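Local structure of TlmII (Streptoalloteichus hindustanus, 4HVM) at residues Val135-Val139 against Leu154-Trp158; Met245-Trp251 against Gly449-Met454; Asp273-Leu277 against Gly303-Thr307. The protein takes part in tallysomycin biosynthesis and, as a condensation-domain protein of the nonribosomal peptide machinery, probably binds phosphopantetheine. All coordinates share one frame; numbering follows the deposited sequence.

Interaction 1: Val135-Val139 against Leu154-Trp158; sequences VLGVV and LGAVW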
loop_
_atom_site.group_PDB
_atom_site.type_symbol
_atom_site.label_atom_id
_atom_site.label_comp_id
_atom_site.label_asym_id
_atom_site.label_seq_id
_atom_site.Cartn_x
_atom_site.Cartn_y
_atom_site.Cartn_z
ATOM N N VAL A 135 -11.432 -19.323 -1.029
ATOM C CA VAL A 135 -10.642 -18.097 -1.016
ATOM C C VAL A 135 -9.244 -18.328 -1.576
ATOM O O VAL A 135 -8.516 -19.204 -1.111
ATOM C CB VAL A 135 -10.526 -17.503 0.400
ATOM C CG1 VAL A 135 -9.487 -16.391 0.428
ATOM C CG2 VAL A 135 -11.875 -16.988 0.870
ATOM N N LEU A 136 -8.883 -17.541 -2.584
ATOM C CA LEU A 136 -7.522 -17.535 -3.101
ATOM C C LEU A 136 -6.806 -16.322 -2.533
ATOM O O LEU A 136 -7.115 -15.190 -2.895
ATOM C CB LEU A 136 -7.521 -17.467 -4.627
ATOM C CG LEU A 136 -6.140 -17.430 -5.286
ATOM C CD1 LEU A 136 -5.484 -18.810 -5.322
ATOM C CD2 LEU A 136 -6.230 -16.832 -6.678
ATOM N N GLY A 137 -5.856 -16.554 -1.637
ATOM C CA GLY A 137 -5.164 -15.459 -0.986
ATOM C C GLY A 137 -3.690 -15.396 -1.328
ATOM O O GLY A 137 -3.081 -16.405 -1.680
ATOM N N VAL A 138 -3.117 -14.202 -1.226
ATOM C CA VAL A 138 -1.688 -14.024 -1.443
ATOM C C VAL A 138 -1.052 -13.325 -0.245
ATOM O O VAL A 138 -1.575 -12.335 0.269
ATOM C CB VAL A 138 -1.390 -13.240 -2.749
ATOM C CG1 VAL A 138 -2.078 -11.880 -2.744
ATOM C CG2 VAL A 138 0.106 -13.083 -2.953
ATOM N N VAL A 139 0.070 -13.868 0.210
ATOM C CA VAL A 139 0.845 -13.253 1.280
ATOM C C VAL A 139 2.236 -12.952 0.744
ATOM O O VAL A 139 3.028 -13.865 0.519
ATOM C CB VAL A 139 0.952 -14.182 2.494
ATOM C CG1 VAL A 139 1.769 -13.524 3.592
ATOM C CG2 VAL A 139 -0.434 -14.548 2.999
ATOM N N LEU A 154 -3.335 -12.483 -8.196
ATOM C CA LEU A 154 -4.551 -13.211 -7.845
ATOM C C LEU A 154 -5.483 -13.342 -9.044
ATOM O O LEU A 154 -6.104 -14.387 -9.247
ATOM C CB LEU A 154 -5.282 -12.526 -6.687
ATOM C CG LEU A 154 -4.630 -12.617 -5.306
ATOM C CD1 LEU A 154 -5.446 -11.861 -4.270
ATOM C CD2 LEU A 154 -4.456 -14.068 -4.896
ATOM N N GLY A 155 -5.578 -12.278 -9.833
ATOM C CA GLY A 155 -6.395 -12.294 -11.032
ATOM C C GLY A 155 -5.833 -13.243 -12.071
ATOM O O GLY A 155 -6.581 -13.930 -12.769
ATOM N N ALA A 156 -4.508 -13.286 -12.166
ATOM C CA ALA A 156 -3.831 -14.146 -13.131
ATOM C C ALA A 156 -4.073 -15.629 -12.852
ATOM O O ALA A 156 -4.138 -16.439 -13.778
ATOM C CB ALA A 156 -2.338 -13.848 -13.149
ATOM N N VAL A 157 -4.207 -15.978 -11.576
ATOM C CA VAL A 157 -4.469 -17.359 -11.187
ATOM C C VAL A 157 -5.851 -17.800 -11.657
ATOM O O VAL A 157 -6.016 -18.896 -12.190
ATOM C CB VAL A 157 -4.346 -17.557 -9.664
ATOM C CG1 VAL A 157 -4.703 -18.985 -9.284
ATOM C CG2 VAL A 157 -2.939 -17.213 -9.197
ATOM N N TRP A 158 -6.841 -16.936 -11.467
ATOM C CA TRP A 158 -8.192 -17.230 -11.930
ATOM C C TRP A 158 -8.275 -17.246 -13.454
ATOM O O TRP A 158 -9.086 -17.969 -14.032
ATOM C CB TRP A 158 -9.194 -16.235 -11.346
ATOM C CG TRP A 158 -9.574 -16.541 -9.925
ATOM C CD1 TRP A 158 -9.246 -15.824 -8.812
ATOM C CD2 TRP A 158 -10.350 -17.657 -9.469
ATOM N NE1 TRP A 158 -9.775 -16.422 -7.689
ATOM C CE2 TRP A 158 -10.457 -17.550 -8.068
ATOM C CE3 TRP A 158 -10.966 -18.735 -10.111
ATOM C CZ2 TRP A 158 -11.157 -18.480 -7.299
ATOM C CZ3 TRP A 158 -11.659 -19.657 -9.347
ATOM C CH2 TRP A 158 -11.749 -19.524 -7.956
#
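L136 meets L154, V157 and W158 where strand 133-141 lies against helix 147-161, the two segments running at 141° to each other, closer to antiparallel than parallel. L136 has its CG swung anti to the backbone N (chi1 179°), which carries its CD2 methyl into the helix surface. There CD2 comes within 3.6 Å of V157 CB, on the CG1 side of that valine, and within 3.7 Å of L154 CD2, the two leucine side chains lying alongside and running opposite ways. The same methyl meets the CD1-NE1 part of the W158 indole obliquely, L136 CD2 lying 3.7 Å from W158 NE1. The carbonyl of L136 is touched as well, its O standing 3.5 Å from L154 CD2. G137 adds only backbone: its C lies 3.9 Å from L154 CD2, and the lack of a side chain costs nothing, since a CB there would point away from the helix. V138 resumes the packing, with CG1 3.7 Å from L154 CG; the beta-branched valine gives a short, stiff surface for the longer leucine to cross. Alternation along the strand thus puts L136 and V138 on the helix side. L41 of strand 36-44 touches both L154 and W158, and L52 of helix 49-62 touches V157 and W158, extending the same core. The link between such a strand and helix carries the HHxxxDG motif in canonical condensation domains; here the corresponding stretch reads HQMLLDA, a degenerate form, and the contact packs the two elements on its flanks. The contacts are carbon against carbon, apart from methyls resting on the L136 and L154 carbonyl oxygens and on W158 NE1, so cohesion probably comes from burial of apolar surface and close fit.

Interaction 2: Met245-Trp251 against Gly449-Met454; sequences MAALTAW and GLDAAM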
loop_
_atom_site.group_PDB
_atom_site.type_symbol
_atom_site.label_atom_id
_atom_site.label_comp_id
_atom_site.label_asym_id
_atom_site.label_seq_id
_atom_site.Cartn_x
_atom_site.Cartn_y
_atom_site.Cartn_z
HETATM N N MSE A 245 -9.619 12.055 0.708
HETATM C CA MSE A 245 -9.248 11.681 2.068
HETATM C C MSE A 245 -8.211 12.628 2.649
HETATM O O MSE A 245 -8.365 13.120 3.764
HETATM C CB MSE A 245 -8.703 10.255 2.103
HETATM C CG MSE A 245 -9.765 9.184 2.029
HETATM SE SE MSE A 245 -10.916 9.214 3.597
HETATM C CE MSE A 245 -12.420 10.233 2.878
ATOM N N ALA A 246 -7.148 12.870 1.890
ATOM C CA ALA A 246 -6.069 13.743 2.333
ATOM C C ALA A 246 -6.561 15.159 2.618
ATOM O O ALA A 246 -6.097 15.805 3.558
ATOM C CB ALA A 246 -4.955 13.767 1.301
ATOM N N ALA A 247 -7.506 15.631 1.812
ATOM C CA ALA A 247 -8.061 16.966 1.987
ATOM C C ALA A 247 -8.898 17.047 3.255
ATOM O O ALA A 247 -8.785 18.002 4.024
ATOM C CB ALA A 247 -8.897 17.354 0.777
ATOM N N LEU A 248 -9.735 16.037 3.468
ATOM C CA LEU A 248 -10.646 16.024 4.607
ATOM C C LEU A 248 -9.934 15.703 5.918
ATOM O O LEU A 248 -10.306 16.223 6.969
ATOM C CB LEU A 248 -11.804 15.051 4.368
ATOM C CG LEU A 248 -12.842 15.501 3.336
ATOM C CD1 LEU A 248 -13.911 14.440 3.149
ATOM C CD2 LEU A 248 -13.465 16.832 3.736
ATOM N N THR A 249 -8.912 14.853 5.851
ATOM C CA THR A 249 -8.109 14.533 7.026
ATOM C C THR A 249 -7.330 15.764 7.472
ATOM O O THR A 249 -7.265 16.072 8.663
ATOM C CB THR A 249 -7.125 13.381 6.753
ATOM O OG1 THR A 249 -7.850 12.195 6.410
ATOM C CG2 THR A 249 -6.277 13.108 7.980
ATOM N N ALA A 250 -6.743 16.465 6.506
ATOM C CA ALA A 250 -6.019 17.699 6.780
ATOM C C ALA A 250 -6.963 18.754 7.334
ATOM O O ALA A 250 -6.582 19.544 8.193
ATOM C CB ALA A 250 -5.337 18.213 5.524
ATOM N N TRP A 251 -8.196 18.758 6.837
ATOM C CA TRP A 251 -9.205 19.701 7.303
ATOM C C TRP A 251 -9.537 19.500 8.774
ATOM O O TRP A 251 -9.558 20.456 9.546
ATOM C CB TRP A 251 -10.483 19.583 6.474
ATOM C CG TRP A 251 -11.683 20.191 7.141
ATOM C CD1 TRP A 251 -12.006 21.516 7.203
ATOM C CD2 TRP A 251 -12.725 19.492 7.838
ATOM N NE1 TRP A 251 -13.182 21.686 7.893
ATOM C CE2 TRP A 251 -13.642 20.459 8.294
ATOM C CE3 TRP A 251 -12.968 18.145 8.120
ATOM C CZ2 TRP A 251 -14.784 20.122 9.016
ATOM C CZ3 TRP A 251 -14.104 17.812 8.838
ATOM C CH2 TRP A 251 -14.997 18.796 9.277
ATOM N N GLY A 449 -16.085 13.246 12.197
ATOM C CA GLY A 449 -15.814 14.464 11.455
ATOM C C GLY A 449 -15.749 14.223 9.959
ATOM O O GLY A 449 -16.339 14.968 9.175
ATOM N N LEU A 450 -15.026 13.181 9.562
ATOM C CA LEU A 450 -14.929 12.805 8.158
ATOM C C LEU A 450 -16.292 12.426 7.597
ATOM O O LEU A 450 -16.623 12.779 6.467
ATOM C CB LEU A 450 -13.965 11.634 7.972
ATOM C CG LEU A 450 -12.471 11.872 8.178
ATOM C CD1 LEU A 450 -11.677 10.638 7.776
ATOM C CD2 LEU A 450 -12.008 13.082 7.393
ATOM N N ASP A 451 -17.075 11.701 8.393
ATOM C CA ASP A 451 -18.389 11.228 7.970
ATOM C C ASP A 451 -19.316 12.379 7.598
ATOM O O ASP A 451 -19.976 12.344 6.560
ATOM C CB ASP A 451 -19.023 10.367 9.063
ATOM C CG ASP A 451 -20.305 9.702 8.612
ATOM O OD1 ASP A 451 -20.492 9.516 7.390
ATOM O OD2 ASP A 451 -21.128 9.358 9.486
ATOM N N ALA A 452 -19.357 13.398 8.448
ATOM C CA ALA A 452 -20.183 14.569 8.191
ATOM C C ALA A 452 -19.635 15.363 7.015
ATOM O O ALA A 452 -20.392 15.838 6.168
ATOM C CB ALA A 452 -20.259 15.444 9.427
ATOM N N ALA A 453 -18.315 15.497 6.967
ATOM C CA ALA A 453 -17.668 16.280 5.925
ATOM C C ALA A 453 -17.859 15.646 4.550
ATOM O O ALA A 453 -18.036 16.350 3.556
ATOM C CB ALA A 453 -16.189 16.453 6.234
HETATM N N MSE A 454 -17.830 14.316 4.498
HETATM C CA MSE A 454 -18.029 13.599 3.242
HETATM C C MSE A 454 -19.436 13.810 2.702
HETATM O O MSE A 454 -19.621 14.070 1.511
HETATM C CB MSE A 454 -17.752 12.107 3.419
HETATM C CG MSE A 454 -16.287 11.734 3.315
HETATM SE SE MSE A 454 -15.997 9.820 3.450
HETATM C CE MSE A 454 -16.545 9.595 5.300
#
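L248 and L450 have the nearest CA atoms of the two helical segments, 6.4 Å apart, with the segment axes 10.0 Å apart and steeply inclined at 122°. L248 is wedged among three residues of the other helix. Its CB touches L450 CD2 at 3.6 Å, while its two methyls part, CD2 going to A453 CB and CD1 to M454 CG. A453 suits its place because one methyl lets the larger neighbours come close. W251, with CG anti to the backbone N (chi1 162°), reaches across until its CZ3 is 3.6 Å from A453 CB, which it meets obliquely; the carbonyl O of G449 sits at the edge of the same ring, near its plane. At the other end M245 and M454, selenomethionines standing in for methionines, approach with M245 CE 3.6 Å from M454 SE; a methionine chain is flexible enough to follow the surface between the helices. T249 OG1 gives its proton to M245 O, from above the carbonyl plane, and that oxygen also accepts from T249 N. Around this apolar seam, L419 of strand 417-424 touches M245, T249 and L450, helix 224-231 packs L230 on both selenomethionines, and helix 314-330 adds L317 beside W251.

Interaction 3: Asp273-Leu277 against Gly303-Thr307; sequences DSLYL and GVDLT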
loop_
_atom_site.group_PDB
_atom_site.type_symbol
_atom_site.label_atom_id
_atom_site.label_comp_id
_atom_site.label_asym_id
_atom_site.label_seq_id
_atom_site.Cartn_x
_atom_site.Cartn_y
_atom_site.Cartn_z
ATOM N N ASP A 273 -0.906 27.559 9.634
ATOM C CA ASP A 273 0.095 27.596 8.573
ATOM C C ASP A 273 -0.125 26.481 7.546
ATOM O O ASP A 273 -0.960 26.606 6.646
ATOM C CB ASP A 273 1.506 27.509 9.165
ATOM C CG ASP A 273 2.584 27.897 8.170
ATOM O OD1 ASP A 273 2.378 28.877 7.422
ATOM O OD2 ASP A 273 3.637 27.222 8.140
ATOM N N SER A 274 0.628 25.392 7.682
ATOM C CA SER A 274 0.511 24.264 6.762
ATOM C C SER A 274 0.692 22.918 7.463
ATOM O O SER A 274 1.212 22.847 8.578
ATOM C CB SER A 274 1.514 24.392 5.614
ATOM O OG SER A 274 2.840 24.234 6.079
ATOM N N LEU A 275 0.263 21.856 6.786
ATOM C CA LEU A 275 0.307 20.501 7.320
ATOM C C LEU A 275 0.850 19.535 6.268
ATOM O O LEU A 275 0.412 19.553 5.116
ATOM C CB LEU A 275 -1.094 20.070 7.755
ATOM C CG LEU A 275 -1.254 18.657 8.312
ATOM C CD1 LEU A 275 -0.634 18.541 9.696
ATOM C CD2 LEU A 275 -2.718 18.255 8.338
ATOM N N TYR A 276 1.799 18.690 6.660
ATOM C CA TYR A 276 2.435 17.777 5.709
ATOM C C TYR A 276 1.994 16.326 5.855
ATOM O O TYR A 276 2.024 15.759 6.944
ATOM C CB TYR A 276 3.957 17.885 5.788
ATOM C CG TYR A 276 4.486 19.070 5.024
ATOM C CD1 TYR A 276 4.434 20.348 5.564
ATOM C CD2 TYR A 276 5.024 18.913 3.755
ATOM C CE1 TYR A 276 4.912 21.439 4.863
ATOM C CE2 TYR A 276 5.505 19.993 3.045
ATOM C CZ TYR A 276 5.447 21.253 3.602
ATOM O OH TYR A 276 5.928 22.325 2.886
ATOM N N LEU A 277 1.594 15.732 4.736
ATOM C CA LEU A 277 1.064 14.377 4.718
ATOM C C LEU A 277 1.928 13.450 3.871
ATOM O O LEU A 277 2.879 13.886 3.223
ATOM C CB LEU A 277 -0.367 14.363 4.177
ATOM C CG LEU A 277 -1.525 14.921 5.004
ATOM C CD1 LEU A 277 -1.472 16.438 5.156
ATOM C CD2 LEU A 277 -2.849 14.503 4.384
ATOM N N GLY A 303 2.558 19.056 1.196
ATOM C CA GLY A 303 1.990 19.908 2.221
ATOM C C GLY A 303 0.725 20.628 1.789
ATOM O O GLY A 303 0.647 21.165 0.685
ATOM N N VAL A 304 -0.270 20.633 2.669
ATOM C CA VAL A 304 -1.496 21.383 2.443
ATOM C C VAL A 304 -1.408 22.723 3.171
ATOM O O VAL A 304 -1.254 22.767 4.391
ATOM C CB VAL A 304 -2.726 20.604 2.944
ATOM C CG1 VAL A 304 -4.000 21.349 2.607
ATOM C CG2 VAL A 304 -2.752 19.212 2.338
ATOM N N ASP A 305 -1.493 23.814 2.417
ATOM C CA ASP A 305 -1.421 25.147 3.002
ATOM C C ASP A 305 -2.778 25.568 3.549
ATOM O O ASP A 305 -3.712 25.809 2.792
ATOM C CB ASP A 305 -0.929 26.158 1.967
ATOM C CG ASP A 305 -0.653 27.522 2.568
ATOM O OD1 ASP A 305 -0.576 27.628 3.813
ATOM O OD2 ASP A 305 -0.509 28.486 1.786
ATOM N N LEU A 306 -2.875 25.664 4.871
ATOM C CA LEU A 306 -4.145 25.937 5.534
ATOM C C LEU A 306 -4.235 27.376 6.035
ATOM O O LEU A 306 -5.090 27.694 6.865
ATOM C CB LEU A 306 -4.305 24.990 6.724
ATOM C CG LEU A 306 -4.004 23.509 6.482
ATOM C CD1 LEU A 306 -3.661 22.829 7.797
ATOM C CD2 LEU A 306 -5.189 22.823 5.820
ATOM N N THR A 307 -3.367 28.239 5.516
ATOM C CA THR A 307 -3.135 29.565 6.096
ATOM C C THR A 307 -4.364 30.461 6.289
ATOM O O THR A 307 -4.677 30.853 7.413
ATOM C CB THR A 307 -2.064 30.345 5.314
ATOM O OG1 THR A 307 -0.819 29.638 5.376
ATOM C CG2 THR A 307 -1.879 31.729 5.911
#
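Antiparallel pairing of strands 274-282 and 297-305, at the border of the six-stranded mixed sheet, brings L275 opposite V304 as a hydrogen-bonded pair: L275 N reaches V304 O at 3.0 Å and V304 N returns to L275 O at 2.8 Å. Past the strand end, L306 N donates to D273 O at 2.8 Å in the carbonyl plane, but D273 is poorly ordered and the bond bent, so this extension of the pairing is less certain. T307 OG1 bonds D305 OD1 on its syn side at 2.6 Å, a local link within the segment. On the buried face, L275 CB meets L306 CD1 at 3.8 Å, apolar residues fitting the side that faces helix 241-255. The other face carries Y276 and G303, a non-hydrogen-bonded pair. With CG anti to the carbonyl carbon (chi1 -81°), the ring of Y276 folds over its neighbour, and G303 CA makes a CH-pi contact 3.6 Å from the ring centroid; a side chain at G303 would collide with the ring. A serine in place of Y276 would probably uncover the G303 backbone and lose the CH-pi contact. Such an aromatic ring laid over a cross-strand glycine is a recognised feature of antiparallel beta sheets.

From the N terminus, interaction 1 comes first and closes a short loop of 14 residues, tying a strand of the five-stranded sheet to the helix that follows it. The chain then passes to the second half of the fold, where interaction 2 opens at 245-251 and closes only at 449-454, near the end of the model. Interaction 3 is nested inside that long loop and joins neighbouring strands at the edge of the six-stranded sheet. Interactions 2 and 3 touch: A250 of the helix packs on L275, L277 and V304, locking helix against sheet. Interaction 1 stands apart, its nearest atoms about 22 Å from interaction 2, and across the chain's centre from interaction 3.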